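Local coordinates for Non-reducing end beta-L-arabinofuranosidase (Bacteroides thetaiotaomicron, PDB 5MQO), which acts as a glycoside hydrolase of family GH127, probably an aceric acidase that takes part in breaking down complex plant pectin in the gut, at residues 318-321 against 322-325; 285-288 against 289-292; 117-120 against 121-124; 56-59 against 60-64; 506-509 against 510-513. One frame throughout, in Å; residues are numbered along the deposited sequence.

Contact 1: residues 318-321 against 322-325; sequences QLMK and NLTS
Met320 O is gripped twice by Thr324, one turn further along the helix. Thr324 OG1 donates to Met320 O at 2.7 Å within the carbonyl plane, while Thr324 N reaches the same oxygen from above that plane at 3.0 Å. The hydroxyl manages this because chi1 of 56° sets it between its own backbone N and carbonyl carbon, facing the preceding turn. The threonine methyl then lies against the thioether, Thr324 CG2 being 4.0 Å from Met320 SD. Two bends in the methionine chain bring its end to Leu323, which it crosses at about a right angle, with Met320 CE 3.7 Å from Leu323 CD1. A second side of the helix is polar: Gln318 NE2 donates to Asn322 OD1 at 2.8 Å from above the asparagine carbonyl plane, in a bent bond between amides turned 68° apart. Gln318 NE2 also meets Tyr291 OH, and Asn322 ND2 serves the carbonyls of Arg288 and Gln290. A leucine in place of Asn322 would probably leave those two loop carbonyls without their donor and Gln318 NE2 without one acceptor. Helix 317-333 packs among its neighbours in the helical GH127 catalytic domain: Leu319, Met320 and Leu323 touch helix 297-314, Met320 and Leu323 also helix 382-399, and Asn322 faces the loop before helix 297-314.

Contact 2: residues 285-288 against 289-292; sequences IPFR and DQYR
Gln290 packs against Ile285 and Phe287, on the buried half of the turn. Its aliphatic part does the packing: Gln290 CG lies 3.8 Å from Ile285 CG1 and rests beside the carbonyl of Pro286. The chain is extended beyond CG, and its amide crosses the phenylalanine at about a right angle, with Gln290 OE1 4.0 Å from Phe287 CD1 and the amide and ring planes 68° apart. The nitrogen of that amide makes a weak bond, Gln290 NE2 to Ile285 O at 3.4 Å, and has a firmer acceptor in Gln282 O. The backbone underneath is a short 3-10 turn within the loop joining helices 258-270 and 297-314. Two successive bonds from residue i+3 back to residue i define it, Asp289 N to Pro286 O at 3.3 Å and Gln290 N to Phe287 O at 3.0 Å, each donor standing well above the plane of the carbonyl it meets. Phe287, buried like Gln290, turns inward, on to Leu303 and Val307 of helix 297-314. Asp289 and Tyr291 make up the exposed side. Even there Asp289 stays close to the Pro286 ring, lying alongside it and pointing the same way, with Asp289 OD2 3.3 Å from Pro286 CD. Tyr291 passes the carbonyl of Arg288 obliquely, its OH 3.6 Å from Arg288 O, and that hydroxyl accepts a hydrogen bond from Gln318 NE2. The extended chain of Arg288 leaves the turn altogether for salt bridges with Asp269 and Glu316.

Contact 3: residues 117-120 against 121-124; sequences NKDP and ELDK
Asp119 and Glu121 lie side by side and point the same way, their carboxylate planes only 17° apart. The aspartate is the N-cap of helix 120-136: its CG swings opposite the backbone N (chi1 -174°), which carries OD1 over the first turn to accept from Glu121 N at 3.2 Å. The N-H meets Asp119 OD1 from above the carboxylate plane. Leu122 instead crosses Asp119 at about a right angle, with Leu122 CG 4.0 Å from Asp119 CB, and its branch runs on to Val110, Val113 and Tyr114 of helix 102-117. The contact lies at the short connection between two consecutive helices of the catalytic domain. Lys118, with positive phi, is the first residue past the end of helix 102-117, and an Asx turn spans it, Asp119 N donating almost straight to Asn117 OD1 at 3.2 Å. Asp119 O receives weak bonds from Leu122 N and Asp123 N. Further on, Lys124 N binds Pro120 O at 3.3 Å, and the extended lysine chain runs past the same carbonyl, Lys124 CD also being 3.3 Å from Pro120 O. The carboxylate of Asp123 turns off to a salt bridge with Lys210.

Contact 4: residues 56-59 against 60-64; sequences NVFS and GTSLQ
Ser62 presses against Phe58, and Ser62 CB lies 3.3 Å from Phe58 O. From there chi1 of -53° turns the hydroxyl toward the earlier residues, bringing Ser62 OG to 3.4 Å from Phe58 CA. The same oxygen comes in at the edge of the phenylalanine ring, in its plane, 3.9 Å from Phe58 CD1, and the Val57 methyl CG1 lies 4.0 Å from Ser62 OG. The hydroxyl's hydrogen bond, between Ser62 OG and Gly424 O, goes outside the turn. The backbone beneath is a wider, pi-type turn inside helix 50-69: Ser62 N bonds to Val57 O and Leu63 N to Phe58 O, both five residues back, whereas Gly60 N keeps the ordinary span to Asn56 O at 2.9 Å. At the bulge, Thr61 OG1 donates to the adjacent Gly60 O at 2.6 Å, and beyond it Leu63 lays CD1 4.0 Å from Ser59 CA. Phe58, Ser62 and Leu63 all touch Leu463 of helix 458-466. A buried hydroxyl with largely carbon neighbours is thus satisfied by a distant carbonyl, consistent with a polar link from this helix to another part of the domain, beside the apolar packing of Phe58 and Leu63.

Contact 5: residues 506-509 against 510-513; sequences ETDY and PWEG
A type VI turn, with a cis peptide between Tyr509 and Pro510, reverses the chain between antiparallel strands 500-506 and 514-521. Its closing bond runs from Trp511 N to Asp508 O at 2.9 Å. The cis link brings the proline backbone under the tyrosine: Pro510 CA lies over one face of the ring, 3.5 Å from Tyr509 CG. Glu512 O takes a CA-H...O contact, 3.3 Å from Tyr509 CA. An ST turn precedes the reversal in this hairpin of the GH127 middle domain, Tyr509 N donating to Thr507 OG1 at 3.1 Å. Asp508 OD1 stands in the plane of the indole at its edge, 3.8 Å from Trp511 CD1. One face of that indole has Pro510 CG over its centre, 4.2 Å above the plane of Trp511. Asp508 OD2 faces Glu512 OE1 at 3.9 Å, like charges on carboxylates turned 87° apart, and a salt bridge to Lys634 probably eases that pairing. A serine in place of Tyr509 would take the ring off Pro510 and is likely to open a gap beside Tyr413, Trp538 and Tyr486. The buried Trp511 packs on Phe50, Leu604 and Ile642.

Contacts 1 and 2 are direct neighbours, their centres 9 Å apart: helix 317-333 and the loop before helix 297-314 meet where the Asn322 amide serves loop carbonyls and the Gln318 amide a tyrosine hydroxyl. Contacts 3 and 4 lie on the opposite side of the chain's centre, 14 Å apart between centres, and both pack on helix 102-117 without touching each other. Contact 3 is a surface corner governed by capping, whereas contacts 1, 2, 4 and 5 are partly buried. Contacts 1 and 4 both lie within helices, yet the first keeps the regular spacing and the second widens it. Contact 5 alone belongs to the middle domain, where a cis proline and aromatic rings replace helical bonding.

Contact 1: residues 318-321 against 322-325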
loop_
_atom_site.group_PDB
_atom_site.type_symbol
_atom_site.label_atom_id
_atom_site.label_comp_id
_atom_site.label_asym_id
_atom_site.label_seq_id
_atom_site.Cartn_x
_atom_site.Cartn_y
_atom_site.Cartn_z
ATOM N N GLN A 318 -20.189 -16.191 0.553
ATOM C CA GLN A 318 -20.065 -15.973 2.003
ATOM C C GLN A 318 -18.771 -15.244 2.308
ATOM O O GLN A 318 -18.783 -14.275 3.023
ATOM C CB GLN A 318 -20.179 -17.294 2.776
ATOM C CG GLN A 318 -19.891 -17.225 4.276
ATOM C CD GLN A 318 -20.706 -16.191 5.046
ATOM O OE1 GLN A 318 -21.907 -16.027 4.828
ATOM N NE2 GLN A 318 -20.053 -15.506 5.970
ATOM N N LEU A 319 -17.682 -15.665 1.690
ATOM C CA LEU A 319 -16.402 -14.951 1.798
ATOM C C LEU A 319 -16.494 -13.421 1.537
ATOM O O LEU A 319 -15.947 -12.630 2.293
ATOM C CB LEU A 319 -15.375 -15.564 0.857
ATOM C CG LEU A 319 -15.131 -17.051 1.064
ATOM C CD1 LEU A 319 -14.207 -17.561 -0.010
ATOM C CD2 LEU A 319 -14.559 -17.331 2.442
ATOM N N MET A 320 -17.199 -13.019 0.482
ATOM C CA MET A 320 -17.428 -11.597 0.178
ATOM C C MET A 320 -18.376 -10.948 1.190
ATOM O O MET A 320 -18.316 -9.750 1.398
ATOM C CB MET A 320 -17.966 -11.441 -1.250
ATOM C CG MET A 320 -17.864 -10.042 -1.866
ATOM S SD MET A 320 -16.249 -9.271 -2.144
ATOM C CE MET A 320 -15.166 -10.703 -2.223
ATOM N N LYS A 321 -19.253 -11.724 1.819
ATOM C CA LYS A 321 -20.031 -11.199 2.961
ATOM C C LYS A 321 -19.110 -10.827 4.142
ATOM O O LYS A 321 -19.303 -9.803 4.773
ATOM C CB LYS A 321 -21.147 -12.174 3.399
ATOM C CG LYS A 321 -22.563 -11.602 3.282
ATOM C CD LYS A 321 -23.649 -12.602 2.845
ATOM C CE LYS A 321 -24.863 -11.835 2.297
ATOM N NZ LYS A 321 -26.139 -12.603 2.366
ATOM N N ASN A 322 -18.107 -11.661 4.399
ATOM C CA ASN A 322 -17.108 -11.383 5.408
ATOM C C ASN A 322 -16.209 -10.265 4.961
ATOM O O ASN A 322 -15.996 -9.322 5.706
ATOM C CB ASN A 322 -16.282 -12.625 5.736
ATOM C CG ASN A 322 -17.135 -13.750 6.302
ATOM O OD1 ASN A 322 -17.377 -14.740 5.628
ATOM N ND2 ASN A 322 -17.609 -13.591 7.539
ATOM N N LEU A 323 -15.706 -10.337 3.741
ATOM C CA LEU A 323 -14.686 -9.372 3.300
ATOM C C LEU A 323 -15.242 -7.974 3.230
ATOM O O LEU A 323 -14.527 -7.033 3.583
ATOM C CB LEU A 323 -14.048 -9.760 1.971
ATOM C CG LEU A 323 -13.142 -11.004 1.985
ATOM C CD1 LEU A 323 -12.751 -11.387 0.552
ATOM C CD2 LEU A 323 -11.911 -10.816 2.866
ATOM N N THR A 324 -16.515 -7.818 2.841
ATOM C CA THR A 324 -17.130 -6.461 2.790
ATOM C C THR A 324 -17.479 -5.845 4.153
ATOM O O THR A 324 -17.341 -4.672 4.281
ATOM C CB THR A 324 -18.313 -6.334 1.787
ATOM O OG1 THR A 324 -19.323 -7.290 2.073
ATOM C CG2 THR A 324 -17.859 -6.617 0.420
ATOM N N SER A 325 -17.866 -6.580 5.180
ATOM C CA SER A 325 -18.004 -5.909 6.497
ATOM C C SER A 325 -16.653 -5.677 7.185
ATOM O O SER A 325 -16.524 -4.745 7.968
ATOM C CB SER A 325 -19.050 -6.544 7.455
ATOM O OG SER A 325 -18.938 -7.936 7.435
#

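Contact 2: residues 285-288 against 289-292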
loop_
_atom_site.group_PDB
_atom_site.type_symbol
_atom_site.label_atom_id
_atom_site.label_comp_id
_atom_site.label_asym_id
_atom_site.label_seq_id
_atom_site.Cartn_x
_atom_site.Cartn_y
_atom_site.Cartn_z
ATOM N N ILE A 285 -11.954 -17.749 16.304
ATOM C CA ILE A 285 -13.180 -18.261 15.685
ATOM C C ILE A 285 -12.915 -18.512 14.201
ATOM O O ILE A 285 -11.976 -17.955 13.643
ATOM C CB ILE A 285 -14.363 -17.270 15.899
ATOM C CG1 ILE A 285 -14.226 -15.989 15.022
ATOM C CG2 ILE A 285 -14.473 -16.917 17.386
ATOM C CD1 ILE A 285 -15.157 -14.843 15.378
ATOM N N PRO A 286 -13.730 -19.354 13.552
ATOM C CA PRO A 286 -13.564 -19.562 12.108
ATOM C C PRO A 286 -13.632 -18.300 11.263
ATOM O O PRO A 286 -14.199 -17.315 11.684
ATOM C CB PRO A 286 -14.740 -20.473 11.773
ATOM C CG PRO A 286 -14.881 -21.277 13.012
ATOM C CD PRO A 286 -14.724 -20.285 14.102
ATOM N N PHE A 287 -13.070 -18.331 10.067
ATOM C CA PHE A 287 -13.082 -17.139 9.236
ATOM C C PHE A 287 -14.485 -16.693 8.878
ATOM O O PHE A 287 -14.752 -15.499 8.831
ATOM C CB PHE A 287 -12.237 -17.253 7.975
ATOM C CG PHE A 287 -12.258 -15.999 7.174
ATOM C CD1 PHE A 287 -11.589 -14.869 7.633
ATOM C CD2 PHE A 287 -13.043 -15.893 6.024
ATOM C CE1 PHE A 287 -11.645 -13.666 6.910
ATOM C CE2 PHE A 287 -13.133 -14.696 5.319
ATOM C CZ PHE A 287 -12.435 -13.587 5.748
ATOM N N ARG A 288 -15.395 -17.632 8.673
ATOM C CA ARG A 288 -16.730 -17.269 8.175
ATOM C C ARG A 288 -17.595 -16.593 9.224
ATOM O O ARG A 288 -18.596 -15.985 8.877
ATOM C CB ARG A 288 -17.411 -18.480 7.548
ATOM C CG ARG A 288 -16.630 -18.982 6.345
ATOM C CD ARG A 288 -17.297 -20.147 5.617
ATOM N NE ARG A 288 -16.646 -20.414 4.336
ATOM C CZ ARG A 288 -15.436 -20.972 4.189
ATOM N NH1 ARG A 288 -14.683 -21.360 5.239
ATOM N NH2 ARG A 288 -14.955 -21.146 2.962
ATOM N N ASP A 289 -17.183 -16.671 10.491
ATOM C CA ASP A 289 -17.834 -15.950 11.605
ATOM C C ASP A 289 -17.279 -14.551 11.825
ATOM O O ASP A 289 -17.856 -13.806 12.581
ATOM C CB ASP A 289 -17.723 -16.744 12.923
ATOM C CG ASP A 289 -18.357 -18.131 12.834
ATOM O OD1 ASP A 289 -19.551 -18.225 12.471
ATOM O OD2 ASP A 289 -17.660 -19.129 13.126
ATOM N N GLN A 290 -16.172 -14.200 11.179
ATOM C CA GLN A 290 -15.514 -12.906 11.361
ATOM C C GLN A 290 -16.118 -11.872 10.466
ATOM O O GLN A 290 -16.053 -12.019 9.244
ATOM C CB GLN A 290 -14.031 -12.997 11.021
ATOM C CG GLN A 290 -13.224 -13.831 12.006
ATOM C CD GLN A 290 -11.762 -13.965 11.599
ATOM O OE1 GLN A 290 -11.122 -13.010 11.130
ATOM N NE2 GLN A 290 -11.219 -15.152 11.812
ATOM N N TYR A 291 -16.698 -10.823 11.048
ATOM C CA TYR A 291 -17.257 -9.699 10.275
ATOM C C TYR A 291 -16.617 -8.347 10.667
ATOM O O TYR A 291 -17.149 -7.273 10.335
ATOM C CB TYR A 291 -18.787 -9.640 10.451
ATOM C CG TYR A 291 -19.518 -10.820 9.900
ATOM C CD1 TYR A 291 -19.936 -10.843 8.549
ATOM C CD2 TYR A 291 -19.805 -11.937 10.706
ATOM C CE1 TYR A 291 -20.634 -11.929 8.016
ATOM C CE2 TYR A 291 -20.489 -13.056 10.178
ATOM C CZ TYR A 291 -20.906 -13.045 8.832
ATOM O OH TYR A 291 -21.593 -14.109 8.286
ATOM N N ARG A 292 -15.473 -8.412 11.356
ATOM C CA ARG A 292 -14.757 -7.242 11.819
ATOM C C ARG A 292 -13.221 -7.485 11.738
ATOM O O ARG A 292 -12.748 -8.639 11.738
ATOM C CB ARG A 292 -15.251 -6.913 13.239
ATOM C CG ARG A 292 -16.692 -6.381 13.294
ATOM C CD ARG A 292 -17.162 -6.073 14.719
ATOM N NE ARG A 292 -18.315 -5.140 14.829
ATOM C CZ ARG A 292 -18.822 -4.666 15.990
ATOM N NH1 ARG A 292 -18.307 -5.033 17.171
ATOM N NH2 ARG A 292 -19.852 -3.806 15.984
#

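Contact 3: residues 117-120 against 121-124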
loop_
_atom_site.group_PDB
_atom_site.type_symbol
_atom_site.label_atom_id
_atom_site.label_comp_id
_atom_site.label_asym_id
_atom_site.label_seq_id
_atom_site.Cartn_x
_atom_site.Cartn_y
_atom_site.Cartn_z
ATOM N N ASN A 117 13.070 -2.061 -17.251
ATOM C CA ASN A 117 14.289 -1.416 -17.786
ATOM C C ASN A 117 15.291 -2.335 -18.500
ATOM O O ASN A 117 16.192 -1.838 -19.166
ATOM C CB ASN A 117 14.974 -0.554 -16.698
ATOM C CG ASN A 117 15.768 -1.368 -15.688
ATOM O OD1 ASN A 117 15.889 -2.598 -15.776
ATOM N ND2 ASN A 117 16.348 -0.670 -14.733
ATOM N N LYS A 118 15.156 -3.655 -18.345
ATOM C CA LYS A 118 15.913 -4.650 -19.139
ATOM C C LYS A 118 17.432 -4.518 -18.997
ATOM O O LYS A 118 18.161 -4.911 -19.895
ATOM C CB LYS A 118 15.528 -4.574 -20.636
ATOM C CG LYS A 118 14.033 -4.565 -20.935
ATOM C CD LYS A 118 13.386 -5.927 -20.676
ATOM C CE LYS A 118 11.900 -5.885 -20.999
ATOM N NZ LYS A 118 11.314 -7.236 -21.104
ATOM N N ASP A 119 17.896 -3.964 -17.875
ATOM C CA ASP A 119 19.316 -3.825 -17.605
ATOM C C ASP A 119 19.897 -5.249 -17.654
ATOM O O ASP A 119 19.505 -6.103 -16.844
ATOM C CB ASP A 119 19.529 -3.162 -16.224
ATOM C CG ASP A 119 21.004 -2.833 -15.919
ATOM O OD1 ASP A 119 21.889 -3.115 -16.765
ATOM O OD2 ASP A 119 21.282 -2.282 -14.829
ATOM N N PRO A 120 20.786 -5.535 -18.632
ATOM C CA PRO A 120 21.313 -6.899 -18.646
ATOM C C PRO A 120 22.257 -7.187 -17.483
ATOM O O PRO A 120 22.514 -8.359 -17.209
ATOM C CB PRO A 120 22.030 -6.987 -20.000
ATOM C CG PRO A 120 21.392 -5.916 -20.835
ATOM C CD PRO A 120 21.201 -4.803 -19.844
ATOM N N GLU A 121 22.756 -6.154 -16.798
ATOM C CA GLU A 121 23.496 -6.371 -15.541
ATOM C C GLU A 121 22.624 -6.890 -14.397
ATOM O O GLU A 121 23.128 -7.579 -13.511
ATOM C CB GLU A 121 24.286 -5.132 -15.090
ATOM C CG GLU A 121 25.639 -4.981 -15.801
ATOM C CD GLU A 121 26.772 -4.503 -14.894
ATOM O OE1 GLU A 121 26.528 -3.760 -13.913
ATOM O OE2 GLU A 121 27.930 -4.871 -15.175
ATOM N N LEU A 122 21.333 -6.564 -14.404
ATOM C CA LEU A 122 20.396 -7.185 -13.453
ATOM C C LEU A 122 20.111 -8.646 -13.825
ATOM O O LEU A 122 20.040 -9.496 -12.925
ATOM C CB LEU A 122 19.080 -6.392 -13.334
ATOM C CG LEU A 122 19.141 -4.990 -12.701
ATOM C CD1 LEU A 122 17.731 -4.435 -12.509
ATOM C CD2 LEU A 122 19.915 -4.958 -11.387
ATOM N N ASP A 123 19.963 -8.937 -15.124
ATOM C CA ASP A 123 19.600 -10.284 -15.563
ATOM C C ASP A 123 20.663 -11.284 -15.151
ATOM O O ASP A 123 20.341 -12.400 -14.752
ATOM C CB ASP A 123 19.383 -10.351 -17.074
ATOM C CG ASP A 123 18.674 -11.616 -17.517
ATOM O OD1 ASP A 123 17.992 -12.273 -16.710
ATOM O OD2 ASP A 123 18.790 -11.965 -18.696
ATOM N N LYS A 124 21.921 -10.856 -15.215
ATOM C CA LYS A 124 23.069 -11.672 -14.790
ATOM C C LYS A 124 23.149 -11.827 -13.266
ATOM O O LYS A 124 23.289 -12.950 -12.746
ATOM C CB LYS A 124 24.368 -11.090 -15.368
ATOM C CG LYS A 124 24.418 -11.255 -16.887
ATOM C CD LYS A 124 25.248 -10.207 -17.624
ATOM C CE LYS A 124 24.912 -10.217 -19.117
ATOM N NZ LYS A 124 26.025 -9.757 -19.999
#

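Contact 4: residues 56-59 against 60-64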
loop_
_atom_site.group_PDB
_atom_site.type_symbol
_atom_site.label_atom_id
_atom_site.label_comp_id
_atom_site.label_asym_id
_atom_site.label_seq_id
_atom_site.Cartn_x
_atom_site.Cartn_y
_atom_site.Cartn_z
ATOM N N ASN A 56 13.873 6.059 -9.958
ATOM C CA ASN A 56 15.347 6.159 -10.116
ATOM C C ASN A 56 16.102 5.997 -8.805
ATOM O O ASN A 56 17.168 5.373 -8.787
ATOM C CB ASN A 56 15.794 7.459 -10.816
ATOM C CG ASN A 56 15.640 7.395 -12.340
ATOM O OD1 ASN A 56 15.164 6.397 -12.908
ATOM N ND2 ASN A 56 16.038 8.468 -13.006
ATOM N N VAL A 57 15.555 6.531 -7.712
ATOM C CA VAL A 57 16.145 6.261 -6.433
ATOM C C VAL A 57 16.056 4.758 -6.157
ATOM O O VAL A 57 17.087 4.098 -5.965
ATOM C CB VAL A 57 15.496 7.070 -5.327
ATOM C CG1 VAL A 57 16.071 6.687 -3.965
ATOM C CG2 VAL A 57 15.694 8.553 -5.591
ATOM N N PHE A 58 14.852 4.189 -6.189
ATOM C CA PHE A 58 14.699 2.802 -5.720
ATOM C C PHE A 58 15.554 1.832 -6.537
ATOM O O PHE A 58 16.204 0.957 -5.954
ATOM C CB PHE A 58 13.239 2.297 -5.698
ATOM C CG PHE A 58 12.257 3.218 -5.022
ATOM C CD1 PHE A 58 12.604 3.966 -3.886
ATOM C CD2 PHE A 58 10.961 3.347 -5.530
ATOM C CE1 PHE A 58 11.691 4.823 -3.284
ATOM C CE2 PHE A 58 10.056 4.204 -4.927
ATOM C CZ PHE A 58 10.422 4.945 -3.806
ATOM N N SER A 59 15.550 1.993 -7.863
ATOM C CA SER A 59 16.272 1.084 -8.782
ATOM C C SER A 59 17.773 1.391 -8.805
ATOM O O SER A 59 18.618 0.500 -8.777
ATOM C CB SER A 59 15.709 1.185 -10.215
ATOM O OG SER A 59 16.261 2.295 -10.916
ATOM N N GLY A 60 18.089 2.670 -8.852
ATOM C CA GLY A 60 19.448 3.093 -8.943
ATOM C C GLY A 60 20.121 3.407 -7.632
ATOM O O GLY A 60 21.150 4.086 -7.638
ATOM N N THR A 61 19.606 2.921 -6.505
ATOM C CA THR A 61 20.300 3.155 -5.209
ATOM C C THR A 61 19.895 2.194 -4.118
ATOM O O THR A 61 20.750 1.548 -3.496
ATOM C CB THR A 61 20.066 4.579 -4.668
ATOM O OG1 THR A 61 20.414 5.535 -5.673
ATOM C CG2 THR A 61 20.882 4.843 -3.397
ATOM N N SER A 62 18.587 2.142 -3.873
ATOM C CA SER A 62 18.029 1.377 -2.769
ATOM C C SER A 62 18.379 -0.108 -2.883
ATOM O O SER A 62 18.874 -0.674 -1.920
ATOM C CB SER A 62 16.525 1.582 -2.697
ATOM O OG SER A 62 16.198 2.951 -2.667
ATOM N N LEU A 63 18.155 -0.713 -4.051
ATOM C CA LEU A 63 18.498 -2.123 -4.268
ATOM C C LEU A 63 19.987 -2.444 -4.000
ATOM O O LEU A 63 20.268 -3.435 -3.330
ATOM C CB LEU A 63 18.134 -2.577 -5.689
ATOM C CG LEU A 63 16.653 -2.595 -6.065
ATOM C CD1 LEU A 63 16.496 -2.670 -7.572
ATOM C CD2 LEU A 63 15.917 -3.760 -5.414
ATOM N N GLN A 64 20.923 -1.623 -4.512
ATOM C CA GLN A 64 22.360 -1.832 -4.245
ATOM C C GLN A 64 22.635 -1.667 -2.767
ATOM O O GLN A 64 23.224 -2.528 -2.142
ATOM C CB GLN A 64 23.252 -0.832 -4.979
ATOM C CG GLN A 64 23.098 -0.767 -6.492
ATOM C CD GLN A 64 22.971 0.680 -6.990
ATOM O OE1 GLN A 64 23.843 1.530 -6.739
ATOM N NE2 GLN A 64 21.868 0.968 -7.682
#

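Contact 5: residues 506-509 against 510-513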
loop_
_atom_site.group_PDB
_atom_site.type_symbol
_atom_site.label_atom_id
_atom_site.label_comp_id
_atom_site.label_asym_id
_atom_site.label_seq_id
_atom_site.Cartn_x
_atom_site.Cartn_y
_atom_site.Cartn_z
ATOM N N GLU A 506 0.639 11.942 -19.613
ATOM C CA GLU A 506 1.421 13.099 -19.201
ATOM C C GLU A 506 0.653 13.813 -18.116
ATOM O O GLU A 506 -0.536 14.061 -18.279
ATOM C CB GLU A 506 1.664 14.023 -20.379
ATOM C CG GLU A 506 2.053 13.291 -21.666
ATOM C CD GLU A 506 2.526 14.242 -22.754
ATOM O OE1 GLU A 506 1.678 14.802 -23.495
ATOM O OE2 GLU A 506 3.755 14.439 -22.841
ATOM N N THR A 507 1.329 14.101 -17.000
ATOM C CA THR A 507 0.732 14.821 -15.857
ATOM C C THR A 507 1.771 15.116 -14.779
ATOM O O THR A 507 2.748 14.370 -14.676
ATOM C CB THR A 507 -0.393 14.017 -15.202
ATOM O OG1 THR A 507 -0.886 14.757 -14.089
ATOM C CG2 THR A 507 0.094 12.598 -14.750
ATOM N N ASP A 508 1.568 16.165 -13.975
ATOM C CA ASP A 508 2.510 16.453 -12.873
ATOM C C ASP A 508 1.945 15.965 -11.534
ATOM O O ASP A 508 2.465 16.294 -10.474
ATOM C CB ASP A 508 2.933 17.943 -12.823
ATOM C CG ASP A 508 4.225 18.198 -11.952
ATOM O OD1 ASP A 508 5.126 17.322 -11.883
ATOM O OD2 ASP A 508 4.346 19.294 -11.328
ATOM N N TYR A 509 0.881 15.159 -11.610
ATOM C CA TYR A 509 0.266 14.445 -10.468
ATOM C C TYR A 509 1.364 13.754 -9.652
ATOM O O TYR A 509 2.349 13.290 -10.236
ATOM C CB TYR A 509 -0.726 13.389 -11.002
ATOM C CG TYR A 509 -1.800 12.891 -10.045
ATOM C CD1 TYR A 509 -3.044 13.525 -9.950
ATOM C CD2 TYR A 509 -1.597 11.769 -9.274
ATOM C CE1 TYR A 509 -4.031 13.050 -9.091
ATOM C CE2 TYR A 509 -2.581 11.303 -8.419
ATOM C CZ TYR A 509 -3.792 11.938 -8.321
ATOM O OH TYR A 509 -4.737 11.435 -7.447
ATOM N N PRO A 510 1.259 13.725 -8.324
ATOM C CA PRO A 510 0.169 14.285 -7.529
ATOM C C PRO A 510 0.185 15.816 -7.306
ATOM O O PRO A 510 -0.716 16.334 -6.636
ATOM C CB PRO A 510 0.369 13.582 -6.191
ATOM C CG PRO A 510 1.856 13.514 -6.072
ATOM C CD PRO A 510 2.383 13.307 -7.476
ATOM N N TRP A 511 1.169 16.529 -7.865
ATOM C CA TRP A 511 1.330 17.943 -7.575
ATOM C C TRP A 511 0.243 18.777 -8.220
ATOM O O TRP A 511 -0.092 19.815 -7.691
ATOM C CB TRP A 511 2.711 18.438 -7.964
ATOM C CG TRP A 511 3.821 17.602 -7.411
ATOM C CD1 TRP A 511 4.836 17.042 -8.112
ATOM C CD2 TRP A 511 4.014 17.203 -6.051
ATOM N NE1 TRP A 511 5.654 16.314 -7.285
ATOM C CE2 TRP A 511 5.171 16.401 -6.012
ATOM C CE3 TRP A 511 3.320 17.445 -4.856
ATOM C CZ2 TRP A 511 5.658 15.848 -4.831
ATOM C CZ3 TRP A 511 3.802 16.893 -3.683
ATOM C CH2 TRP A 511 4.968 16.111 -3.675
ATOM N N GLU A 512 -0.305 18.317 -9.347
ATOM C CA GLU A 512 -1.406 18.987 -10.065
ATOM C C GLU A 512 -2.358 17.941 -10.590
ATOM O O GLU A 512 -1.979 16.783 -10.762
ATOM C CB GLU A 512 -0.884 19.805 -11.247
ATOM C CG GLU A 512 0.202 20.810 -10.876
ATOM C CD GLU A 512 0.640 21.692 -12.040
ATOM O OE1 GLU A 512 1.410 21.231 -12.925
ATOM O OE2 GLU A 512 0.227 22.874 -12.042
ATOM N N GLY A 513 -3.583 18.353 -10.868
ATOM C CA GLY A 513 -4.663 17.424 -11.199
ATOM C C GLY A 513 -5.009 17.375 -12.676
ATOM O O GLY A 513 -6.172 17.121 -13.002
#